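CRISPR-associated endonuclease Cas9 (Campylobacter jejuni subsp. jejuni serotype O:2, PDB 5X2H) uses a guide RNA to find matching invading DNA and cuts both of its strands with separate RuvC-like and HNH nuclease domains. Local coordinates at residues K437-N445 with I462-L473. Residues are numbered along the deposited sequence; the frame is centred on the assembly and turned at random.
With nucleotides of chain B.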
loop_
_atom_site.group_PDB
_atom_site.type_symbol
_atom_site.label_atom_id
_atom_site.label_comp_id
_atom_site.label_asym_id
_atom_site.label_seq_id
_atom_site.Cartn_x
_atom_site.Cartn_y
_atom_site.Cartn_z
ATOM N N LYS A 437 5.510 -24.871 -20.699
ATOM C CA LYS A 437 4.098 -24.573 -20.500
ATOM C C LYS A 437 3.441 -25.689 -19.698
ATOM O O LYS A 437 3.727 -26.872 -19.906
ATOM C CB LYS A 437 3.388 -24.393 -21.843
ATOM C CG LYS A 437 4.037 -23.350 -22.738
ATOM C CD LYS A 437 3.150 -22.990 -23.916
ATOM C CE LYS A 437 3.872 -22.058 -24.875
ATOM N NZ LYS A 437 4.477 -20.892 -24.174
ATOM N N LYS A 438 2.557 -25.305 -18.783
ATOM C CA LYS A 438 1.955 -26.224 -17.830
ATOM C C LYS A 438 0.502 -26.514 -18.187
ATOM O O LYS A 438 -0.132 -25.790 -18.961
ATOM C CB LYS A 438 2.037 -25.659 -16.407
ATOM C CG LYS A 438 3.454 -25.486 -15.888
ATOM C CD LYS A 438 4.149 -26.829 -15.750
ATOM C CE LYS A 438 5.593 -26.668 -15.302
ATOM N NZ LYS A 438 6.255 -27.990 -15.121
ATOM N N ASP A 439 -0.019 -27.598 -17.607
ATOM C CA ASP A 439 -1.434 -27.924 -17.771
ATOM C C ASP A 439 -2.315 -26.889 -17.083
ATOM O O ASP A 439 -3.319 -26.439 -17.646
ATOM C CB ASP A 439 -1.723 -29.320 -17.219
ATOM C CG ASP A 439 -1.025 -30.414 -17.999
ATOM O OD1 ASP A 439 -0.722 -30.195 -19.190
ATOM O OD2 ASP A 439 -0.784 -31.494 -17.420
ATOM N N PHE A 440 -1.959 -26.510 -15.860
ATOM C CA PHE A 440 -2.662 -25.480 -15.114
ATOM C C PHE A 440 -1.817 -24.215 -15.066
ATOM O O PHE A 440 -0.585 -24.269 -15.130
ATOM C CB PHE A 440 -2.980 -25.945 -13.690
ATOM C CG PHE A 440 -3.807 -27.195 -13.631
ATOM C CD1 PHE A 440 -5.185 -27.137 -13.752
ATOM C CD2 PHE A 440 -3.207 -28.431 -13.446
ATOM C CE1 PHE A 440 -5.950 -28.285 -13.695
ATOM C CE2 PHE A 440 -3.966 -29.584 -13.388
ATOM C CZ PHE A 440 -5.341 -29.511 -13.512
ATOM N N LEU A 441 -2.486 -23.079 -14.955
ATOM C CA LEU A 441 -1.775 -21.812 -14.884
ATOM C C LEU A 441 -1.069 -21.710 -13.538
ATOM O O LEU A 441 -1.730 -21.795 -12.495
ATOM C CB LEU A 441 -2.740 -20.647 -15.082
ATOM C CG LEU A 441 -2.097 -19.283 -15.350
ATOM C CD1 LEU A 441 -1.240 -19.339 -16.605
ATOM C CD2 LEU A 441 -3.160 -18.202 -15.475
ATOM N N PRO A 442 0.251 -21.554 -13.508
ATOM C CA PRO A 442 0.960 -21.478 -12.227
ATOM C C PRO A 442 0.707 -20.145 -11.542
ATOM O O PRO A 442 0.148 -19.208 -12.116
ATOM C CB PRO A 442 2.428 -21.631 -12.627
ATOM C CG PRO A 442 2.481 -21.070 -14.008
ATOM C CD PRO A 442 1.171 -21.452 -14.653
ATOM N N ALA A 443 1.138 -20.074 -10.285
ATOM C CA ALA A 443 1.008 -18.844 -9.514
ATOM C C ALA A 443 1.672 -17.688 -10.248
ATOM O O ALA A 443 2.807 -17.804 -10.719
ATOM C CB ALA A 443 1.632 -19.021 -8.131
ATOM N N PHE A 444 0.950 -16.570 -10.354
ATOM C CA PHE A 444 1.494 -15.384 -11.004
ATOM C C PHE A 444 2.782 -14.912 -10.342
ATOM O O PHE A 444 3.610 -14.272 -11.000
ATOM C CB PHE A 444 0.449 -14.264 -10.999
ATOM C CG PHE A 444 0.895 -13.016 -11.699
ATOM C CD1 PHE A 444 0.897 -12.949 -13.082
ATOM C CD2 PHE A 444 1.314 -11.912 -10.976
ATOM C CE1 PHE A 444 1.309 -11.802 -13.732
ATOM C CE2 PHE A 444 1.726 -10.760 -11.621
ATOM C CZ PHE A 444 1.723 -10.706 -13.000
ATOM N N ASN A 445 2.971 -15.231 -9.058
ATOM C CA ASN A 445 4.189 -14.876 -8.340
ATOM C C ASN A 445 5.419 -15.584 -8.892
ATOM O O ASN A 445 6.536 -15.090 -8.707
ATOM C CB ASN A 445 4.028 -15.210 -6.856
ATOM C CG ASN A 445 5.062 -14.526 -5.984
ATOM O OD1 ASN A 445 5.336 -13.337 -6.140
ATOM N ND2 ASN A 445 5.639 -15.277 -5.054
ATOM N N ILE A 462 -5.820 -10.863 -10.799
ATOM C CA ILE A 462 -5.113 -11.937 -11.486
ATOM C C ILE A 462 -5.241 -13.239 -10.709
ATOM O O ILE A 462 -5.385 -14.318 -11.297
ATOM C CB ILE A 462 -3.642 -11.543 -11.704
ATOM C CG1 ILE A 462 -3.560 -10.273 -12.549
ATOM C CG2 ILE A 462 -2.871 -12.679 -12.361
ATOM C CD1 ILE A 462 -2.147 -9.793 -12.792
ATOM N N LYS A 463 -5.201 -13.158 -9.379
ATOM C CA LYS A 463 -5.345 -14.353 -8.554
ATOM C C LYS A 463 -6.695 -15.020 -8.789
ATOM O O LYS A 463 -6.769 -16.233 -9.021
ATOM C CB LYS A 463 -5.163 -13.985 -7.081
ATOM C CG LYS A 463 -5.669 -15.020 -6.096
ATOM C CD LYS A 463 -6.895 -14.507 -5.360
ATOM C CE LYS A 463 -7.090 -15.224 -4.036
ATOM N NZ LYS A 463 -7.136 -14.249 -2.913
ATOM N N GLU A 464 -7.774 -14.236 -8.748
ATOM C CA GLU A 464 -9.103 -14.796 -8.972
ATOM C C GLU A 464 -9.274 -15.284 -10.403
ATOM O O GLU A 464 -10.032 -16.230 -10.645
ATOM C CB GLU A 464 -10.175 -13.761 -8.628
ATOM C CG GLU A 464 -10.294 -13.462 -7.142
ATOM C CD GLU A 464 -10.807 -14.649 -6.342
ATOM O OE1 GLU A 464 -10.393 -14.803 -5.172
ATOM O OE2 GLU A 464 -11.620 -15.431 -6.881
ATOM N N TYR A 465 -8.590 -14.658 -11.363
ATOM C CA TYR A 465 -8.606 -15.183 -12.723
ATOM C C TYR A 465 -7.961 -16.561 -12.782
ATOM O O TYR A 465 -8.497 -17.476 -13.416
ATOM C CB TYR A 465 -7.901 -14.218 -13.676
ATOM C CG TYR A 465 -7.488 -14.848 -14.988
ATOM C CD1 TYR A 465 -8.429 -15.138 -15.971
ATOM C CD2 TYR A 465 -6.156 -15.151 -15.248
ATOM C CE1 TYR A 465 -8.055 -15.718 -17.173
ATOM C CE2 TYR A 465 -5.772 -15.729 -16.445
ATOM C CZ TYR A 465 -6.723 -16.008 -17.406
ATOM O OH TYR A 465 -6.340 -16.582 -18.600
ATOM N N ARG A 466 -6.817 -16.728 -12.114
ATOM C CA ARG A 466 -6.140 -18.020 -12.119
ATOM C C ARG A 466 -6.981 -19.090 -11.436
ATOM O O ARG A 466 -7.092 -20.215 -11.936
ATOM C CB ARG A 466 -4.773 -17.901 -11.443
ATOM C CG ARG A 466 -4.154 -19.241 -11.093
ATOM C CD ARG A 466 -2.759 -19.092 -10.518
ATOM N NE ARG A 466 -2.174 -20.392 -10.202
ATOM C CZ ARG A 466 -2.257 -20.976 -9.011
ATOM N NH1 ARG A 466 -2.895 -20.371 -8.018
ATOM N NH2 ARG A 466 -1.699 -22.162 -8.811
ATOM N N LYS A 467 -7.584 -18.754 -10.293
ATOM C CA LYS A 467 -8.378 -19.732 -9.557
ATOM C C LYS A 467 -9.564 -20.213 -10.382
ATOM O O LYS A 467 -9.838 -21.417 -10.444
ATOM C CB LYS A 467 -8.848 -19.131 -8.233
ATOM C CG LYS A 467 -9.775 -20.037 -7.436
ATOM C CD LYS A 467 -10.180 -19.400 -6.113
ATOM C CE LYS A 467 -8.972 -19.154 -5.226
ATOM N NZ LYS A 467 -9.370 -18.738 -3.857
ATOM N N VAL A 468 -10.270 -19.288 -11.036
ATOM C CA VAL A 468 -11.424 -19.669 -11.845
ATOM C C VAL A 468 -10.984 -20.468 -13.065
ATOM O O VAL A 468 -11.607 -21.476 -13.418
ATOM C CB VAL A 468 -12.231 -18.420 -12.243
ATOM C CG1 VAL A 468 -13.327 -18.785 -13.234
ATOM C CG2 VAL A 468 -12.834 -17.768 -11.011
ATOM N N LEU A 469 -9.907 -20.037 -13.725
ATOM C CA LEU A 469 -9.424 -20.747 -14.907
ATOM C C LEU A 469 -8.981 -22.162 -14.557
ATOM O O LEU A 469 -9.353 -23.127 -15.235
ATOM C CB LEU A 469 -8.277 -19.971 -15.558
ATOM C CG LEU A 469 -7.475 -20.717 -16.633
ATOM C CD1 LEU A 469 -8.346 -21.076 -17.832
ATOM C CD2 LEU A 469 -6.266 -19.907 -17.070
ATOM N N ASN A 470 -8.185 -22.308 -13.494
ATOM C CA ASN A 470 -7.699 -23.632 -13.121
ATOM C C ASN A 470 -8.831 -24.543 -12.663
ATOM O O ASN A 470 -8.772 -25.759 -12.884
ATOM C CB ASN A 470 -6.626 -23.514 -12.037
ATOM C CG ASN A 470 -5.301 -23.009 -12.586
ATOM O OD1 ASN A 470 -5.079 -23.023 -13.795
ATOM N ND2 ASN A 470 -4.417 -22.565 -11.699
ATOM N N ALA A 471 -9.868 -23.981 -12.035
ATOM C CA ALA A 471 -11.033 -24.787 -11.680
ATOM C C ALA A 471 -11.747 -25.297 -12.924
ATOM O O ALA A 471 -12.203 -26.446 -12.958
ATOM C CB ALA A 471 -11.990 -23.977 -10.806
ATOM N N LEU A 472 -11.857 -24.456 -13.956
ATOM C CA LEU A 472 -12.451 -24.900 -15.213
ATOM C C LEU A 472 -11.590 -25.961 -15.884
ATOM O O LEU A 472 -12.114 -26.936 -16.436
ATOM C CB LEU A 472 -12.656 -23.707 -16.146
ATOM C CG LEU A 472 -13.752 -22.719 -15.743
ATOM C CD1 LEU A 472 -13.656 -21.438 -16.557
ATOM C CD2 LEU A 472 -15.122 -23.360 -15.905
ATOM N N LEU A 473 -10.267 -25.786 -15.845
ATOM C CA LEU A 473 -9.372 -26.773 -16.437
ATOM C C LEU A 473 -9.501 -28.120 -15.738
ATOM O O LEU A 473 -9.468 -29.172 -16.387
ATOM C CB LEU A 473 -7.929 -26.270 -16.382
ATOM C CG LEU A 473 -7.601 -25.044 -17.237
ATOM C CD1 LEU A 473 -6.176 -24.570 -16.981
ATOM C CD2 LEU A 473 -7.809 -25.348 -18.714
ATOM P P G B 73 -2.507 -17.067 -5.356
ATOM O OP1 G B 73 -2.763 -17.456 -6.765
ATOM O OP2 G B 73 -3.641 -16.758 -4.449
ATOM O "O5'" G B 73 -1.660 -18.220 -4.656
ATOM C "C5'" G B 73 -0.538 -18.802 -5.299
ATOM C "C4'" G B 73 0.151 -19.800 -4.402
ATOM O "O4'" G B 73 0.471 -19.173 -3.134
ATOM C "C3'" G B 73 -0.657 -21.028 -4.012
ATOM O "O3'" G B 73 -0.660 -22.032 -5.014
ATOM C "C2'" G B 73 0.013 -21.469 -2.717
ATOM O "O2'" G B 73 1.210 -22.179 -2.989
ATOM C "C1'" G B 73 0.384 -20.122 -2.093
ATOM N N9 G B 73 -0.624 -19.667 -1.116
ATOM C C8 G B 73 -1.554 -18.670 -1.281
ATOM N N7 G B 73 -2.307 -18.503 -0.230
ATOM C C5 G B 73 -1.850 -19.446 0.681
ATOM C C6 G B 73 -2.282 -19.743 2.001
ATOM O O6 G B 73 -3.189 -19.210 2.650
ATOM N N1 G B 73 -1.539 -20.774 2.569
ATOM C C2 G B 73 -0.511 -21.438 1.946
ATOM N N2 G B 73 0.090 -22.407 2.651
ATOM N N3 G B 73 -0.102 -21.171 0.718
ATOM C C4 G B 73 -0.810 -20.172 0.149
ATOM P P G B 72 -4.167 -11.867 -3.008
ATOM O OP1 G B 72 -5.076 -11.874 -4.181
ATOM O OP2 G B 72 -4.700 -12.176 -1.661
ATOM O "O5'" G B 72 -2.971 -12.891 -3.274
ATOM C "C5'" G B 72 -2.144 -12.777 -4.422
ATOM C "C4'" G B 72 -0.924 -13.662 -4.323
ATOM O "O4'" G B 72 -0.153 -13.318 -3.140
ATOM C "C3'" G B 72 -1.182 -15.152 -4.161
ATOM O "O3'" G B 72 -1.516 -15.802 -5.372
ATOM C "C2'" G B 72 0.120 -15.640 -3.545
ATOM O "O2'" G B 72 1.141 -15.717 -4.529
ATOM C "C1'" G B 72 0.448 -14.481 -2.603
ATOM N N9 G B 72 -0.106 -14.721 -1.258
ATOM C C8 G B 72 -1.116 -14.028 -0.631
ATOM N N7 G B 72 -1.390 -14.494 0.557
ATOM C C5 G B 72 -0.519 -15.561 0.725
ATOM C C6 G B 72 -0.349 -16.455 1.815
ATOM O O6 G B 72 -0.952 -16.485 2.893
ATOM N N1 G B 72 0.651 -17.390 1.560
ATOM C C2 G B 72 1.396 -17.460 0.409
ATOM N N2 G B 72 2.314 -18.437 0.354
ATOM N N3 G B 72 1.247 -16.633 -0.614
ATOM C C4 G B 72 0.282 -15.715 -0.389
ATOM P P U B 74 -2.008 -22.844 -5.350
ATOM O OP1 U B 74 -1.721 -23.749 -6.491
ATOM O OP2 U B 74 -3.119 -21.866 -5.465
ATOM O "O5'" U B 74 -2.267 -23.729 -4.050
ATOM C "C5'" U B 74 -1.339 -24.723 -3.642
ATOM C "C4'" U B 74 -1.593 -25.174 -2.224
ATOM O "O4'" U B 74 -1.521 -24.039 -1.325
ATOM C "C3'" U B 74 -2.960 -25.782 -1.948
ATOM O "O3'" U B 74 -3.024 -27.153 -2.309
ATOM C "C2'" U B 74 -3.143 -25.550 -0.451
ATOM O "O2'" U B 74 -2.486 -26.559 0.301
ATOM C "C1'" U B 74 -2.403 -24.226 -0.238
ATOM N N1 U B 74 -3.316 -23.063 -0.145
ATOM C C2 U B 74 -3.892 -22.807 1.085
ATOM O O2 U B 74 -3.683 -23.496 2.067
ATOM N N3 U B 74 -4.725 -21.716 1.126
ATOM C C4 U B 74 -5.033 -20.870 0.081
ATOM O O4 U B 74 -5.803 -19.926 0.270
ATOM C C5 U B 74 -4.394 -21.200 -1.159
ATOM C C6 U B 74 -3.579 -22.256 -1.227
#
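In the RuvC-like nuclease domain, an RNA-binding face arises where the loop leading into helix 456-476 folds back along that helix, and L441 meets N470 and R466 there. The N470 carboxamide reads both backbone polar atoms of L441: OD1 accepts from L441 N (2.8 Å), while ND2 donates almost straight to L441 O (2.9 Å, 172°), lying in the carbonyl plane on a lone pair. R466 NE donates to L441 O at 2.7 Å, but from 32° out of the carbonyl plane, so two donors grip one carbonyl. Extended from CG to NE, R466 carries its guanidinium past the loop, with A443 CA over one face, to the RNA backbone. There R466 NH2 donates to OP1 of U74 of chain B (2.8 Å) and R466 NH1 to OP2 of the same nucleotide (3.0 Å), an arrangement consistent with the L441 carbonyl acting as a second-shell group that orients the phosphate-binding R466. On the apolar side, L441 CD2 packs against both Y465 CE2 and L469 CD2 (3.9 Å from the latter). Further along, I462 CD1 sits over the F444 ring centre in a CH-pi contact (4.0 Å). Y501 of helix 493-505 packs against L441, F444 and I462, while Y465 and L469 bring the helix against strand 10-15 of the RuvC sheet.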